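Local structure of pyruvate kinase (Pyrobaculum aerophilum, 3QTG) at residues D360-G365 with H455-K460; V379-M382 with L386-R389. The protein catalyses the transfer of a phosphoryl group from phosphoenolpyruvate to ADP, giving pyruvate and ATP, the last step of glycolysis, with a divalent metal cation as cofactor. One frame throughout, in Å; residues are numbered along the deposited sequence.

Contact 1: residues D360-G365 with H455-K460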
loop_
_atom_site.group_PDB
_atom_site.type_symbol
_atom_site.label_atom_id
_atom_site.label_comp_id
_atom_site.label_asym_id
_atom_site.label_seq_id
_atom_site.Cartn_x
_atom_site.Cartn_y
_atom_site.Cartn_z
ATOM N N ASP A 360 9.969 -18.922 -5.797
ATOM C CA ASP A 360 10.162 -17.471 -5.754
ATOM C C ASP A 360 9.496 -16.873 -4.521
ATOM O O ASP A 360 10.127 -16.096 -3.822
ATOM C CB ASP A 360 9.604 -16.786 -7.011
ATOM C CG ASP A 360 10.528 -16.920 -8.244
ATOM O OD1 ASP A 360 11.718 -17.337 -8.129
ATOM O OD2 ASP A 360 10.031 -16.597 -9.349
ATOM N N ARG A 361 8.230 -17.233 -4.267
ATOM C CA ARG A 361 7.492 -16.757 -3.087
ATOM C C ARG A 361 8.214 -17.183 -1.814
ATOM O O ARG A 361 8.381 -16.376 -0.924
ATOM C CB ARG A 361 6.033 -17.235 -3.081
ATOM C CG ARG A 361 5.327 -16.960 -4.394
ATOM C CD ARG A 361 3.807 -17.204 -4.361
ATOM N NE ARG A 361 3.223 -16.756 -5.622
ATOM C CZ ARG A 361 2.709 -15.541 -5.818
ATOM N NH1 ARG A 361 2.679 -14.647 -4.822
ATOM N NH2 ARG A 361 2.218 -15.223 -7.017
ATOM N N PHE A 362 8.689 -18.426 -1.756
ATOM C CA PHE A 362 9.487 -18.898 -0.612
ATOM C C PHE A 362 10.719 -18.013 -0.375
ATOM O O PHE A 362 10.943 -17.538 0.753
ATOM C CB PHE A 362 9.915 -20.361 -0.812
ATOM C CG PHE A 362 10.843 -20.902 0.265
ATOM C CD1 PHE A 362 10.340 -21.331 1.483
ATOM C CD2 PHE A 362 12.210 -21.006 0.036
ATOM C CE1 PHE A 362 11.177 -21.855 2.460
ATOM C CE2 PHE A 362 13.063 -21.519 0.992
ATOM C CZ PHE A 362 12.543 -21.948 2.224
ATOM N N ALA A 363 11.507 -17.787 -1.433
ATOM C CA ALA A 363 12.774 -17.028 -1.311
ATOM C C ALA A 363 12.551 -15.556 -0.917
ATOM O O ALA A 363 13.215 -15.039 -0.024
ATOM C CB ALA A 363 13.613 -17.146 -2.580
ATOM N N LYS A 364 11.587 -14.911 -1.560
ATOM C CA LYS A 364 11.154 -13.562 -1.190
ATOM C C LYS A 364 10.749 -13.474 0.292
ATOM O O LYS A 364 11.175 -12.558 0.995
ATOM C CB LYS A 364 9.973 -13.128 -2.066
ATOM C CG LYS A 364 9.522 -11.714 -1.829
ATOM C CD LYS A 364 8.562 -11.279 -2.904
ATOM C CE LYS A 364 8.032 -9.865 -2.665
ATOM N NZ LYS A 364 6.941 -9.891 -1.610
ATOM N N GLY A 365 9.915 -14.416 0.744
ATOM C CA GLY A 365 9.453 -14.459 2.137
ATOM C C GLY A 365 10.603 -14.609 3.114
ATOM O O GLY A 365 10.636 -13.943 4.134
ATOM N N HIS A 455 11.787 -28.030 1.855
ATOM C CA HIS A 455 12.621 -26.872 2.139
ATOM C C HIS A 455 12.737 -26.747 3.660
ATOM O O HIS A 455 11.755 -26.893 4.385
ATOM C CB HIS A 455 12.043 -25.597 1.512
ATOM C CG HIS A 455 12.058 -25.595 0.012
ATOM N ND1 HIS A 455 11.583 -26.648 -0.746
ATOM C CD2 HIS A 455 12.466 -24.657 -0.870
ATOM C CE1 HIS A 455 11.722 -26.368 -2.028
ATOM N NE2 HIS A 455 12.241 -25.159 -2.131
ATOM N N SER A 456 13.953 -26.532 4.135
ATOM C CA SER A 456 14.215 -26.467 5.561
ATOM C C SER A 456 14.708 -25.082 5.918
ATOM O O SER A 456 15.467 -24.493 5.170
ATOM C CB SER A 456 15.241 -27.529 5.969
ATOM O OG SER A 456 15.429 -27.526 7.383
ATOM N N VAL A 457 14.238 -24.549 7.043
ATOM C CA VAL A 457 14.672 -23.237 7.533
ATOM C C VAL A 457 14.982 -23.423 9.013
ATOM O O VAL A 457 14.163 -23.997 9.738
ATOM C CB VAL A 457 13.551 -22.151 7.383
ATOM C CG1 VAL A 457 14.083 -20.745 7.648
ATOM C CG2 VAL A 457 12.870 -22.220 5.983
ATOM N N LYS A 458 16.159 -22.974 9.446
ATOM C CA LYS A 458 16.513 -22.880 10.877
ATOM C C LYS A 458 16.640 -21.396 11.196
ATOM O O LYS A 458 17.405 -20.693 10.559
ATOM C CB LYS A 458 17.848 -23.568 11.204
ATOM C CG LYS A 458 17.966 -25.055 10.887
ATOM C CD LYS A 458 16.991 -25.873 11.723
ATOM C CE LYS A 458 17.504 -27.306 11.896
ATOM N NZ LYS A 458 16.381 -28.275 11.883
ATOM N N VAL A 459 15.874 -20.910 12.157
ATOM C CA VAL A 459 15.877 -19.479 12.465
ATOM C C VAL A 459 16.352 -19.283 13.909
ATOM O O VAL A 459 15.779 -19.857 14.823
ATOM C CB VAL A 459 14.475 -18.821 12.266
ATOM C CG1 VAL A 459 14.541 -17.324 12.556
ATOM C CG2 VAL A 459 13.937 -19.068 10.858
ATOM N N LYS A 460 17.426 -18.519 14.105
ATOM C CA LYS A 460 17.764 -18.071 15.445
ATOM C C LYS A 460 17.575 -16.556 15.530
ATOM O O LYS A 460 18.222 -15.796 14.799
ATOM C CB LYS A 460 19.166 -18.494 15.881
ATOM C CG LYS A 460 19.297 -18.399 17.399
ATOM C CD LYS A 460 20.369 -19.290 17.976
ATOM C CE LYS A 460 20.221 -19.321 19.495
ATOM N NZ LYS A 460 21.274 -20.177 20.126
#
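The ring of Phe362 is overlapped on one face by the edge of His455, in a T-shaped (edge-to-face) pair that seats helix 358-373 against strand 455-460 of the mixed sheet in the C-terminal alpha/beta domain. The Phe362 and His455 rings stand at 76°, their centroids 4.9 Å apart. His455 CD2 leads the approach, lying 3.7 Å from Phe362 CE2 and placed toward the rim of the face. Beside it, over CZ and CE1, the methylene of His455 makes an off-centre CH-pi contact, its CB 4.2 Å from the centroid of the Phe362 ring. Phenylalanine suits the site because its broad apolar face accepts these C-H groups while its rim meets a second neighbour: Val457 CG2 comes in near the ring plane, 3.8 Å from Phe362 CZ. The reach across depends on the first torsion of Phe362, which sets CG anti to the backbone N (chi1 175°) and carries the ring toward the strand. His455 and Val457, two residues apart, face the helix together, whereas Ser456 between them turns the other way, toward helix 428-439. An alanine in place of Phe362 would leave the His455 edge and the Val457 methyl without the surface they pack on, and is likely to open a gap between helix and strand. Strand 455-460 ends the sheet within the chain, but residues 455-459 pair antiparallel with a strand of the second subunit, continuing the sheet across the interface. The turn of the histidine ring has its own hold, a hydrogen bond from His455 ND1 to the carbonyl oxygen of Gly453.

Contact 2: residues V379-M382 with L386-R389. With SO4 (sulfate ion), chain C.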
loop_
_atom_site.group_PDB
_atom_site.type_symbol
_atom_site.label_atom_id
_atom_site.label_comp_id
_atom_site.label_asym_id
_atom_site.label_seq_id
_atom_site.Cartn_x
_atom_site.Cartn_y
_atom_site.Cartn_z
ATOM N N VAL A 379 22.768 -20.219 3.236
ATOM C CA VAL A 379 22.150 -21.167 2.299
ATOM C C VAL A 379 23.096 -22.316 2.040
ATOM O O VAL A 379 24.278 -22.085 1.737
ATOM C CB VAL A 379 21.884 -20.545 0.878
ATOM C CG1 VAL A 379 20.982 -21.453 0.035
ATOM C CG2 VAL A 379 21.304 -19.167 0.969
ATOM N N PHE A 380 22.584 -23.545 2.117
ATOM C CA PHE A 380 23.298 -24.682 1.558
ATOM C C PHE A 380 22.719 -25.067 0.195
ATOM O O PHE A 380 21.529 -25.364 0.038
ATOM C CB PHE A 380 23.430 -25.886 2.506
ATOM C CG PHE A 380 24.622 -26.766 2.175
ATOM C CD1 PHE A 380 25.891 -26.450 2.651
ATOM C CD2 PHE A 380 24.479 -27.877 1.354
ATOM C CE1 PHE A 380 27.002 -27.247 2.336
ATOM C CE2 PHE A 380 25.592 -28.669 1.011
ATOM C CZ PHE A 380 26.850 -28.345 1.506
ATOM N N SER A 381 23.597 -25.031 -0.799
ATOM C CA SER A 381 23.187 -25.068 -2.181
ATOM C C SER A 381 24.110 -26.003 -2.951
ATOM O O SER A 381 25.322 -25.825 -2.927
ATOM C CB SER A 381 23.247 -23.645 -2.746
ATOM O OG SER A 381 22.550 -23.539 -3.967
ATOM N N MET A 382 23.527 -27.006 -3.604
ATOM C CA MET A 382 24.279 -27.990 -4.393
ATOM C C MET A 382 24.788 -27.412 -5.718
ATOM O O MET A 382 25.964 -27.559 -6.045
ATOM C CB MET A 382 23.433 -29.241 -4.661
ATOM C CG MET A 382 23.117 -30.075 -3.423
ATOM S SD MET A 382 24.554 -30.454 -2.395
ATOM C CE MET A 382 23.965 -31.845 -1.411
ATOM N N LEU A 386 19.231 -22.119 -5.256
ATOM C CA LEU A 386 18.522 -21.372 -4.232
ATOM C C LEU A 386 19.299 -20.111 -3.884
ATOM O O LEU A 386 18.690 -19.057 -3.622
ATOM C CB LEU A 386 18.255 -22.221 -2.982
ATOM C CG LEU A 386 17.422 -21.563 -1.861
ATOM C CD1 LEU A 386 16.033 -21.075 -2.334
ATOM C CD2 LEU A 386 17.299 -22.506 -0.656
ATOM N N ALA A 387 20.632 -20.209 -3.894
ATOM C CA ALA A 387 21.482 -19.064 -3.541
ATOM C C ALA A 387 21.211 -17.899 -4.474
ATOM O O ALA A 387 20.988 -16.775 -4.026
ATOM C CB ALA A 387 22.958 -19.450 -3.584
ATOM N N ARG A 388 21.223 -18.179 -5.777
ATOM C CA ARG A 388 20.796 -17.211 -6.798
ATOM C C ARG A 388 19.352 -16.706 -6.648
ATOM O O ARG A 388 19.084 -15.520 -6.856
ATOM C CB ARG A 388 20.992 -17.792 -8.201
ATOM C CG ARG A 388 22.461 -17.811 -8.652
ATOM C CD ARG A 388 22.597 -18.524 -10.009
ATOM N NE ARG A 388 23.976 -18.953 -10.259
ATOM C CZ ARG A 388 24.837 -18.248 -10.988
ATOM N NH1 ARG A 388 24.454 -17.095 -11.544
ATOM N NH2 ARG A 388 26.075 -18.694 -11.177
ATOM N N ARG A 389 18.419 -17.593 -6.316
ATOM C CA ARG A 389 17.047 -17.146 -6.146
ATOM C C ARG A 389 16.925 -16.171 -4.953
ATOM O O ARG A 389 16.158 -15.229 -5.001
ATOM C CB ARG A 389 16.089 -18.326 -6.011
ATOM C CG ARG A 389 14.614 -17.912 -5.988
ATOM C CD ARG A 389 13.674 -19.093 -5.757
ATOM N NE ARG A 389 14.074 -20.271 -6.516
ATOM C CZ ARG A 389 13.795 -20.487 -7.794
ATOM N NH1 ARG A 389 14.242 -21.598 -8.384
ATOM N NH2 ARG A 389 13.081 -19.603 -8.491
HETATM S S SO4 C . 20.355 -26.033 -4.990
HETATM O O1 SO4 C . 20.938 -26.942 -4.029
HETATM O O2 SO4 C . 21.219 -25.999 -6.177
HETATM O O3 SO4 C . 20.259 -24.684 -4.433
HETATM O O4 SO4 C . 19.010 -26.439 -5.401
#
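Sulfate O3 is gripped from both segments: Ser381 OG donates a hydrogen bond of 2.6 Å to it, and Leu386 N reaches the same O3 at 2.9 Å in an almost straight bond, with an N-H...O angle of 170°. A second oxygen of the ion, O1, takes the backbone N-H of Met382 at 2.6 Å. Ser383 N, Thr385 N and Tyr428 OH also hydrogen-bond to the ion, which probably comes from the crystallisation liquor. A serine suits the place of Ser381 because its short hydroxyl, set anti to the backbone N (chi1 -165°), turns back toward the start of the helix, where it also receives a weak hydrogen bond from Gly384 N. This is the strand-to-helix turn of a beta-alpha-beta unit (strand 376-380, helix 385-391, strand 399-403): after a short loop the helix begins at the anion, so its N-terminal end would probably add a favourable field to the bonds. A loop at the same place in the C-terminal domain of effector-regulated pyruvate kinases holds a phosphate of the sugar bisphosphate activator, and the sulfate is consistent with a related anion site here. Farther from the anion the join is apolar. The side chains of Val379 and Leu386 cross obliquely, and valine suits because its gamma branch, CG1, meets the leucine, 3.9 Å from Leu386 CD2. Ala387, small enough to let the helix come close, brings its CB to 4.1 Å from Ser381 OG, and its methyl also touches Val401 on strand 399-403.

Overall arrangement
From the N terminus the chain first builds the eight-stranded barrel and, within it, the separate six-stranded sheet. Helix 358-373 follows and leads into strand 376-380, whose end meets helix 385-391 in contact 2, closing a short loop. The chain then runs on to strand 455-460, which returns to helix 358-373 in contact 1. Contact 2 is therefore nested inside the long loop that contact 1 closes. Both reach the same mixed sheet, their centres about 11 Å apart, contact 1 at the strand that is outermost within this chain and contact 2 at a central one. The two helices touch directly: Asp360 OD1 forms a 2.7 Å salt bridge with Arg389 NH2, and Ala363 CB packs 3.6 Å from Arg389 CG.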